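Local coordinates for protein L-lactate dehydrogenase (Trichomonas vaginalis, PDB 4UUL) that probably catalyses the NAD-dependent interconversion of lactate and pyruvate, as a lactate dehydrogenase of the lactate/malate dehydrogenase superfamily, at residues B[3-11]-B[76-87]; B[25-33]-B[249-257]. The protein carries 1 engineered substitution. One frame throughout, in Å; residues are numbered along the deposited sequence.

Interaction 1 lies in the core of the NAD-binding domain, where two neighbouring parallel strands pair edge to edge. Interaction 2 is only partly buried. It joins the loop after helix 15-25 of that domain to helix 242-257 of the C-terminal domain. Regular backbone hydrogen bonds dominate interaction 1, with an aspartate and a threonine adding side-chain bonds at its two ends. Interaction 2 relies on side chains: a lysine-glutamate salt bridge toward the outside and apolar and aromatic packing further in. The two contacts touch. Tyr30 packs on Ala5, Met252 reaches Ala83, and Arg33 NE is probably hydrogen-bonded to Glu3 O.

Interaction 1 of 2, residues B[3-11]-B[76-87]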
loop_
_atom_site.group_PDB
_atom_site.type_symbol
_atom_site.label_atom_id
_atom_site.label_comp_id
_atom_site.label_asym_id
_atom_site.label_seq_id
_atom_site.Cartn_x
_atom_site.Cartn_y
_atom_site.Cartn_z
ATOM N N GLU B 3 -23.939 -4.854 5.661
ATOM C CA GLU B 3 -23.643 -3.491 6.042
ATOM C C GLU B 3 -22.122 -3.388 6.048
ATOM O O GLU B 3 -21.420 -4.367 6.282
ATOM C CB GLU B 3 -24.183 -3.154 7.435
ATOM C CG GLU B 3 -25.712 -2.956 7.500
ATOM C CD GLU B 3 -26.198 -2.525 8.884
ATOM O OE1 GLU B 3 -26.219 -1.302 9.157
ATOM O OE2 GLU B 3 -26.565 -3.403 9.702
ATOM N N ALA B 4 -21.617 -2.213 5.746
ATOM C CA ALA B 4 -20.191 -2.010 5.690
ATOM C C ALA B 4 -19.589 -2.237 7.078
ATOM O O ALA B 4 -20.187 -1.913 8.096
ATOM C CB ALA B 4 -19.852 -0.642 5.255
ATOM N N ALA B 5 -18.371 -2.745 7.090
ATOM C CA ALA B 5 -17.614 -2.876 8.312
ATOM C C ALA B 5 -16.957 -1.547 8.632
ATOM O O ALA B 5 -16.366 -0.916 7.776
ATOM C CB ALA B 5 -16.543 -3.952 8.114
ATOM N N HIS B 6 -17.044 -1.136 9.897
ATOM C CA HIS B 6 -16.487 0.117 10.338
ATOM C C HIS B 6 -15.130 -0.086 10.973
ATOM O O HIS B 6 -14.990 -0.796 11.975
ATOM C CB HIS B 6 -17.470 0.829 11.275
ATOM C CG HIS B 6 -18.596 1.467 10.538
ATOM N ND1 HIS B 6 -18.823 2.825 10.526
ATOM C CD2 HIS B 6 -19.568 0.917 9.764
ATOM C CE1 HIS B 6 -19.866 3.090 9.740
ATOM N NE2 HIS B 6 -20.340 1.945 9.285
ATOM N N VAL B 7 -14.107 0.552 10.413
ATOM C CA VAL B 7 -12.720 0.332 10.783
ATOM C C VAL B 7 -12.094 1.628 11.220
ATOM O O VAL B 7 -12.049 2.582 10.466
ATOM C CB VAL B 7 -11.935 -0.202 9.541
ATOM C CG1 VAL B 7 -10.473 -0.393 9.902
ATOM C CG2 VAL B 7 -12.573 -1.467 8.988
ATOM N N LEU B 8 -11.563 1.635 12.440
ATOM C CA LEU B 8 -10.855 2.796 12.974
ATOM C C LEU B 8 -9.345 2.647 12.748
ATOM O O LEU B 8 -8.762 1.596 12.994
ATOM C CB LEU B 8 -11.106 2.926 14.472
ATOM C CG LEU B 8 -10.235 3.919 15.231
ATOM C CD1 LEU B 8 -10.417 5.366 14.746
ATOM C CD2 LEU B 8 -10.485 3.830 16.710
ATOM N N ILE B 9 -8.711 3.732 12.310
ATOM C CA ILE B 9 -7.262 3.883 12.301
ATOM C C ILE B 9 -6.922 5.155 13.062
ATOM O O ILE B 9 -7.400 6.219 12.709
ATOM C CB ILE B 9 -6.686 3.978 10.861
ATOM C CG1 ILE B 9 -7.106 2.753 10.033
ATOM C CG2 ILE B 9 -5.183 4.144 10.913
ATOM C CD1 ILE B 9 -6.827 2.940 8.534
ATOM N N THR B 10 -6.178 5.022 14.169
ATOM C CA THR B 10 -5.697 6.178 14.893
ATOM C C THR B 10 -4.375 6.637 14.330
ATOM O O THR B 10 -3.701 5.896 13.621
ATOM C CB THR B 10 -5.568 5.907 16.419
ATOM O OG1 THR B 10 -4.509 4.984 16.588
ATOM C CG2 THR B 10 -6.875 5.421 16.966
ATOM N N GLY B 11 -3.969 7.878 14.610
ATOM C CA GLY B 11 -2.761 8.397 13.956
ATOM C C GLY B 11 -2.866 8.376 12.443
ATOM O O GLY B 11 -1.882 8.168 11.733
ATOM N N ALA B 76 -14.881 8.931 16.002
ATOM C CA ALA B 76 -13.885 7.965 15.596
ATOM C C ALA B 76 -14.224 6.552 16.063
ATOM O O ALA B 76 -13.955 5.591 15.357
ATOM C CB ALA B 76 -12.539 8.386 16.133
ATOM N N PHE B 77 -14.808 6.427 17.253
ATOM C CA PHE B 77 -15.000 5.111 17.873
ATOM C C PHE B 77 -16.424 4.562 17.736
ATOM O O PHE B 77 -16.670 3.408 18.023
ATOM C CB PHE B 77 -14.600 5.111 19.367
ATOM C CG PHE B 77 -13.098 5.222 19.612
ATOM C CD1 PHE B 77 -12.483 6.458 19.655
ATOM C CD2 PHE B 77 -12.311 4.101 19.780
ATOM C CE1 PHE B 77 -11.138 6.577 19.874
ATOM C CE2 PHE B 77 -10.955 4.235 20.007
ATOM C CZ PHE B 77 -10.379 5.452 20.042
ATOM N N LYS B 78 -17.368 5.394 17.316
ATOM C CA LYS B 78 -18.782 5.022 17.306
ATOM C C LYS B 78 -19.072 3.816 16.412
ATOM O O LYS B 78 -18.891 3.854 15.199
ATOM C CB LYS B 78 -19.670 6.199 16.930
ATOM C CG LYS B 78 -21.134 5.875 17.065
ATOM C CD LYS B 78 -21.984 7.124 16.858
ATOM C CE LYS B 78 -23.478 6.809 16.941
ATOM N NZ LYS B 78 -24.346 8.030 16.833
ATOM N N ASP B 79 -19.519 2.747 17.036
ATOM C CA ASP B 79 -20.011 1.544 16.380
ATOM C C ASP B 79 -18.961 0.893 15.484
ATOM O O ASP B 79 -19.317 0.209 14.504
ATOM C CB ASP B 79 -21.320 1.810 15.624
ATOM C CG ASP B 79 -22.454 2.268 16.542
ATOM O OD1 ASP B 79 -22.473 1.865 17.716
ATOM O OD2 ASP B 79 -23.330 3.010 16.089
ATOM N N ILE B 80 -17.691 1.004 15.849
ATOM C CA ILE B 80 -16.652 0.341 15.077
ATOM C C ILE B 80 -16.638 -1.171 15.273
ATOM O O ILE B 80 -16.926 -1.661 16.364
ATOM C CB ILE B 80 -15.263 0.975 15.281
ATOM C CG1 ILE B 80 -14.811 0.870 16.746
ATOM C CG2 ILE B 80 -15.285 2.420 14.770
ATOM C CD1 ILE B 80 -13.361 1.195 16.920
ATOM N N ASP B 81 -16.243 -1.892 14.220
ATOM C CA ASP B 81 -16.045 -3.345 14.210
ATOM C C ASP B 81 -14.592 -3.764 14.520
ATOM O O ASP B 81 -14.340 -4.812 15.077
ATOM C CB ASP B 81 -16.413 -3.901 12.841
ATOM C CG ASP B 81 -17.896 -3.754 12.558
ATOM O OD1 ASP B 81 -18.692 -4.491 13.162
ATOM O OD2 ASP B 81 -18.247 -2.899 11.748
ATOM N N CYS B 82 -13.646 -2.940 14.121
ATOM C CA CYS B 82 -12.242 -3.194 14.454
ATOM C C CYS B 82 -11.442 -1.876 14.511
ATOM O O CYS B 82 -11.911 -0.841 14.014
ATOM C CB CYS B 82 -11.576 -4.257 13.565
ATOM S SG CYS B 82 -11.310 -3.732 11.869
ATOM N N ALA B 83 -10.266 -1.926 15.139
ATOM C CA ALA B 83 -9.456 -0.770 15.305
ATOM C C ALA B 83 -8.005 -1.124 15.189
ATOM O O ALA B 83 -7.517 -2.121 15.731
ATOM C CB ALA B 83 -9.686 -0.157 16.701
ATOM N N PHE B 84 -7.280 -0.250 14.489
ATOM C CA PHE B 84 -5.823 -0.277 14.389
ATOM C C PHE B 84 -5.317 0.904 15.225
ATOM O O PHE B 84 -5.397 2.066 14.793
ATOM C CB PHE B 84 -5.392 -0.143 12.939
ATOM C CG PHE B 84 -5.777 -1.313 12.078
ATOM C CD1 PHE B 84 -7.031 -1.390 11.478
ATOM C CD2 PHE B 84 -4.873 -2.338 11.860
ATOM C CE1 PHE B 84 -7.366 -2.451 10.687
ATOM C CE2 PHE B 84 -5.241 -3.413 11.028
ATOM C CZ PHE B 84 -6.485 -3.443 10.452
ATOM N N LEU B 85 -4.823 0.587 16.435
ATOM C CA LEU B 85 -4.358 1.643 17.362
ATOM C C LEU B 85 -2.883 1.880 17.061
ATOM O O LEU B 85 -1.973 1.310 17.699
ATOM C CB LEU B 85 -4.608 1.259 18.809
ATOM C CG LEU B 85 -6.047 1.083 19.197
ATOM C CD1 LEU B 85 -6.155 0.863 20.672
ATOM C CD2 LEU B 85 -7.012 2.165 18.747
ATOM N N VAL B 86 -2.648 2.737 16.076
ATOM C CA VAL B 86 -1.308 3.045 15.587
ATOM C C VAL B 86 -0.675 4.169 16.386
ATOM O O VAL B 86 0.514 4.137 16.701
ATOM C CB VAL B 86 -1.386 3.485 14.103
ATOM C CG1 VAL B 86 -0.061 3.975 13.575
ATOM C CG2 VAL B 86 -1.907 2.291 13.290
ATOM N N ALA B 87 -1.474 5.177 16.736
ATOM C CA ALA B 87 -0.971 6.359 17.431
ATOM C C ALA B 87 -0.445 5.973 18.805
ATOM O O ALA B 87 -1.068 5.210 19.525
ATOM C CB ALA B 87 -2.090 7.437 17.584
HETATM O O HOH W 1 -20.765 -2.282 10.978
HETATM O O HOH W 2 -3.758 4.562 19.137
#
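Leu8 CD2 sits over one face of the Phe77 ring, offset toward the rim, in a CH-pi contact 3.7 Å from the ring centroid. The Phe84 ring is met at its edge instead. Val7 CG1 and Leu8 O lie in its plane, with Val7 CG1 3.8 Å from Phe84 CE1. The His6 ring has Asp81 OD2 near its plane at an edge. It stacks on Tyr36 of strand 35-40, and its ND1 is hydrogen-bonded to His38 there. These groups flank strands 5-10 and 82-85, the central parallel pair of a Rossmann-type NAD-binding domain.

Val7 pairs with Cys82, Leu8 with Ala83 and Ile9 with Phe84. Leu8 is bonded through both backbone polar groups: Leu8 N donates to Cys82 O, and Leu8 O accepts from Phe84 N at 2.8 Å. Thr10 N then donates to Phe84 O. On the sheet face of Ile9 and Phe84, helix 15-25 packs through Leu20. The face of Leu8 and Ala83 meets helix 73-77. With CG turned away from the backbone N (chi1 169°), the two methyls of Leu8 divide, CD1 reaching Ala76 CB at 3.9 Å and CD2 the Phe77 ring. Ile80 CD1 packs against Leu8 CB.

Asp81 extends the pairing at one end. Its OD2 accepts a hydrogen bond from His6 N at 2.8 Å through the anti lone pair, almost straight at 175°. His6 O accepts from Asp81 N and, weakly, from Cys82 N. A water bridges Asp81 OD2 and Ala4 O, and Asp81 OD1 forms a salt bridge with Lys120, which probably favours the charged carboxylate.

At the other end, Gly11 opens the segment predicted to bind NAD(+). Beside it, Thr10 OG1 accepts hydrogen bonds from Ala87 N at 3.0 Å and weakly from Val86 N, and bonds a water that donates to Ala87 O.

Interaction 2 of 2, residues B[25-33]-B[249-257]; sequences ASGELYGDR and IQHMKAWLF
Leu29 and Lys253 bring the two backbones closest, CA to CA 5.6 Å, where the loop after helix 15-25 passes the last turns of helix 242-257. The helix before the loop ends in a Schellman motif at Gly27. The contact joins the NAD-binding domain to the C-terminal domain.

Glu28 and Lys253 cross at about a right angle. The lysine chain is extended beyond CG, and its ammonium reaches two oxygens of one residue. Lys253 NZ is 3.1 Å from Glu28 OE2 in a salt bridge and 3.2 Å from the backbone Glu28 O. It meets OE2 from above the carboxylate plane, but lies nearly in line with the backbone carbonyl. A bend at chi2 (63°) turns the Glu28 carboxylate to the lysine, while Glu28 CG packs on Ile249 CG2.

Deeper in, Leu29 CD1 fits against the helix itself. It lies 3.6 Å from Lys253 N, against the helix backbone, and 3.9 Å from both Met252 CG and Leu256 CD1. Ile24 and Phe84 also pack on Leu29. Leu256 CD1 then covers one face of the Tyr30 ring in a CH-pi contact, 4.0 Å from the centroid. The Phe257 ring turns its edge to the face of Tyr30, offset, with planes at 87° and centroids 6.0 Å apart. The edge of Phe257 also meets a backbone oxygen, Phe257 CE2 to Leu29 O at 3.3 Å. Tyr30 in turn packs on Val7 and Cys82 of the central sheet.

The charged pair of Lys253 and Glu28 bridges the domains on the outer side, where the carbonyl of Glu28 would help to stabilise the ammonium, and apolar and ring contacts tie the end of helix 242-257 to the loop.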
loop_
_atom_site.group_PDB
_atom_site.type_symbol
_atom_site.label_atom_id
_atom_site.label_comp_id
_atom_site.label_asym_id
_atom_site.label_seq_id
_atom_site.Cartn_x
_atom_site.Cartn_y
_atom_site.Cartn_z
ATOM N N ALA B 25 -9.069 -0.031 2.026
ATOM C CA ALA B 25 -10.086 0.443 1.093
ATOM C C ALA B 25 -10.065 -0.320 -0.229
ATOM O O ALA B 25 -11.086 -0.358 -0.919
ATOM C CB ALA B 25 -9.954 1.903 0.839
ATOM N N SER B 26 -8.910 -0.877 -0.587
ATOM C CA SER B 26 -8.771 -1.659 -1.797
ATOM C C SER B 26 -9.438 -3.009 -1.714
ATOM O O SER B 26 -9.515 -3.694 -2.746
ATOM C CB SER B 26 -7.293 -1.852 -2.129
ATOM O OG SER B 26 -6.714 -2.891 -1.362
ATOM N N GLY B 27 -9.909 -3.415 -0.516
ATOM C CA GLY B 27 -10.638 -4.655 -0.361
ATOM C C GLY B 27 -9.863 -5.791 0.287
ATOM O O GLY B 27 -10.396 -6.898 0.460
ATOM N N GLU B 28 -8.615 -5.543 0.682
ATOM C CA GLU B 28 -7.741 -6.623 1.113
ATOM C C GLU B 28 -8.095 -7.204 2.478
ATOM O O GLU B 28 -7.766 -8.352 2.745
ATOM C CB GLU B 28 -6.300 -6.140 1.147
ATOM C CG GLU B 28 -5.344 -7.038 1.931
ATOM C CD GLU B 28 -5.212 -8.433 1.342
ATOM O OE1 GLU B 28 -5.577 -8.640 0.144
ATOM O OE2 GLU B 28 -4.710 -9.313 2.093
ATOM N N LEU B 29 -8.765 -6.443 3.327
ATOM C CA LEU B 29 -9.022 -6.911 4.695
ATOM C C LEU B 29 -10.350 -7.678 4.764
ATOM O O LEU B 29 -10.384 -8.788 5.269
ATOM C CB LEU B 29 -9.061 -5.711 5.617
ATOM C CG LEU B 29 -9.329 -6.038 7.085
ATOM C CD1 LEU B 29 -8.308 -6.992 7.657
ATOM C CD2 LEU B 29 -9.314 -4.776 7.946
ATOM N N TYR B 30 -11.426 -7.088 4.261
ATOM C CA TYR B 30 -12.791 -7.594 4.438
ATOM C C TYR B 30 -13.364 -8.258 3.178
ATOM O O TYR B 30 -14.555 -8.562 3.106
ATOM C CB TYR B 30 -13.703 -6.442 4.877
ATOM C CG TYR B 30 -13.761 -6.273 6.383
ATOM C CD1 TYR B 30 -14.591 -7.049 7.147
ATOM C CD2 TYR B 30 -12.990 -5.306 7.013
ATOM C CE1 TYR B 30 -14.680 -6.872 8.511
ATOM C CE2 TYR B 30 -13.029 -5.153 8.388
ATOM C CZ TYR B 30 -13.923 -5.911 9.130
ATOM O OH TYR B 30 -14.001 -5.714 10.478
ATOM N N GLY B 31 -12.519 -8.487 2.185
ATOM C CA GLY B 31 -12.985 -9.237 1.036
ATOM C C GLY B 31 -14.058 -8.506 0.244
ATOM O O GLY B 31 -13.882 -7.335 -0.074
ATOM N N ASP B 32 -15.147 -9.183 -0.079
ATOM C CA ASP B 32 -16.199 -8.543 -0.844
ATOM C C ASP B 32 -17.001 -7.499 -0.063
ATOM O O ASP B 32 -17.773 -6.753 -0.647
ATOM C CB ASP B 32 -17.178 -9.594 -1.392
ATOM C CG ASP B 32 -16.563 -10.476 -2.452
ATOM O OD1 ASP B 32 -15.470 -10.171 -2.948
ATOM O OD2 ASP B 32 -17.180 -11.486 -2.785
ATOM N N ARG B 33 -16.858 -7.476 1.253
ATOM C CA ARG B 33 -17.639 -6.578 2.079
ATOM C C ARG B 33 -17.090 -5.150 2.006
ATOM O O ARG B 33 -15.877 -4.959 1.976
ATOM C CB ARG B 33 -17.600 -7.078 3.512
ATOM C CG ARG B 33 -18.485 -6.295 4.450
ATOM C CD ARG B 33 -18.527 -6.952 5.820
ATOM N NE ARG B 33 -19.370 -6.176 6.726
ATOM C CZ ARG B 33 -19.391 -6.329 8.038
ATOM N NH1 ARG B 33 -18.611 -7.240 8.594
ATOM N NH2 ARG B 33 -20.169 -5.549 8.772
ATOM N N ILE B 249 -2.284 -5.678 8.777
ATOM C CA ILE B 249 -3.360 -6.242 7.969
ATOM C C ILE B 249 -3.381 -7.747 8.080
ATOM O O ILE B 249 -4.441 -8.338 8.278
ATOM C CB ILE B 249 -3.265 -5.784 6.508
ATOM C CG1 ILE B 249 -3.566 -4.273 6.458
ATOM C CG2 ILE B 249 -4.221 -6.574 5.579
ATOM C CD1 ILE B 249 -3.283 -3.667 5.138
ATOM N N GLN B 250 -2.211 -8.362 7.981
ATOM C CA GLN B 250 -2.085 -9.810 8.078
ATOM C C GLN B 250 -2.670 -10.339 9.412
ATOM O O GLN B 250 -3.463 -11.283 9.457
ATOM C CB GLN B 250 -0.612 -10.178 7.973
ATOM C CG GLN B 250 -0.328 -11.663 8.068
ATOM C CD GLN B 250 1.084 -11.994 7.691
ATOM O OE1 GLN B 250 1.983 -11.122 7.688
ATOM N NE2 GLN B 250 1.319 -13.248 7.372
ATOM N N HIS B 251 -2.334 -9.675 10.506
ATOM C CA HIS B 251 -2.852 -10.049 11.812
ATOM C C HIS B 251 -4.348 -9.856 11.866
ATOM O O HIS B 251 -5.089 -10.761 12.271
ATOM C CB HIS B 251 -2.152 -9.178 12.874
ATOM C CG HIS B 251 -2.600 -9.385 14.289
ATOM N ND1 HIS B 251 -1.728 -9.598 15.332
ATOM C CD2 HIS B 251 -3.838 -9.281 14.861
ATOM C CE1 HIS B 251 -2.391 -9.662 16.457
ATOM N NE2 HIS B 251 -3.676 -9.454 16.212
ATOM N N MET B 252 -4.834 -8.674 11.478
ATOM C CA MET B 252 -6.267 -8.419 11.561
ATOM C C MET B 252 -7.067 -9.373 10.663
ATOM O O MET B 252 -8.123 -9.851 11.075
ATOM C CB MET B 252 -6.584 -6.971 11.249
ATOM C CG MET B 252 -8.055 -6.608 11.537
ATOM S SD MET B 252 -8.480 -6.579 13.285
ATOM C CE MET B 252 -7.870 -4.928 13.718
ATOM N N LYS B 253 -6.596 -9.636 9.450
ATOM C CA LYS B 253 -7.321 -10.523 8.567
ATOM C C LYS B 253 -7.412 -11.934 9.147
ATOM O O LYS B 253 -8.468 -12.583 9.080
ATOM C CB LYS B 253 -6.636 -10.511 7.190
ATOM C CG LYS B 253 -7.463 -11.183 6.098
ATOM C CD LYS B 253 -6.751 -11.134 4.776
ATOM C CE LYS B 253 -7.602 -11.704 3.671
ATOM N NZ LYS B 253 -6.970 -11.385 2.360
ATOM N N ALA B 254 -6.314 -12.404 9.736
ATOM C CA ALA B 254 -6.326 -13.697 10.411
ATOM C C ALA B 254 -7.310 -13.683 11.602
ATOM O O ALA B 254 -8.058 -14.638 11.796
ATOM C CB ALA B 254 -4.961 -14.038 10.913
ATOM N N TRP B 255 -7.288 -12.619 12.384
ATOM C CA TRP B 255 -8.169 -12.480 13.544
ATOM C C TRP B 255 -9.632 -12.485 13.146
ATOM O O TRP B 255 -10.495 -13.018 13.853
ATOM C CB TRP B 255 -7.813 -11.200 14.304
ATOM C CG TRP B 255 -8.340 -11.096 15.679
ATOM C CD1 TRP B 255 -8.989 -12.044 16.415
ATOM C CD2 TRP B 255 -8.210 -9.940 16.520
ATOM N NE1 TRP B 255 -9.284 -11.523 17.663
ATOM C CE2 TRP B 255 -8.785 -10.263 17.762
ATOM C CE3 TRP B 255 -7.649 -8.673 16.335
ATOM C CZ2 TRP B 255 -8.802 -9.361 18.818
ATOM C CZ3 TRP B 255 -7.670 -7.763 17.379
ATOM C CH2 TRP B 255 -8.243 -8.121 18.619
ATOM N N LEU B 256 -9.944 -11.870 12.010
ATOM C CA LEU B 256 -11.315 -11.747 11.580
ATOM C C LEU B 256 -11.863 -13.057 11.014
ATOM O O LEU B 256 -13.020 -13.386 11.310
ATOM C CB LEU B 256 -11.471 -10.627 10.546
ATOM C CG LEU B 256 -11.428 -9.197 11.058
ATOM C CD1 LEU B 256 -11.238 -8.203 9.920
ATOM C CD2 LEU B 256 -12.670 -8.844 11.840
ATOM N N PHE B 257 -11.059 -13.780 10.216
ATOM C CA PHE B 257 -11.562 -14.866 9.352
ATOM C C PHE B 257 -10.870 -16.201 9.523
ATOM O O PHE B 257 -11.306 -17.197 8.938
ATOM C CB PHE B 257 -11.528 -14.456 7.873
ATOM C CG PHE B 257 -12.252 -13.172 7.610
ATOM C CD1 PHE B 257 -13.628 -13.117 7.743
ATOM C CD2 PHE B 257 -11.564 -12.021 7.273
ATOM C CE1 PHE B 257 -14.305 -11.953 7.555
ATOM C CE2 PHE B 257 -12.265 -10.837 7.062
ATOM C CZ PHE B 257 -13.621 -10.822 7.203
#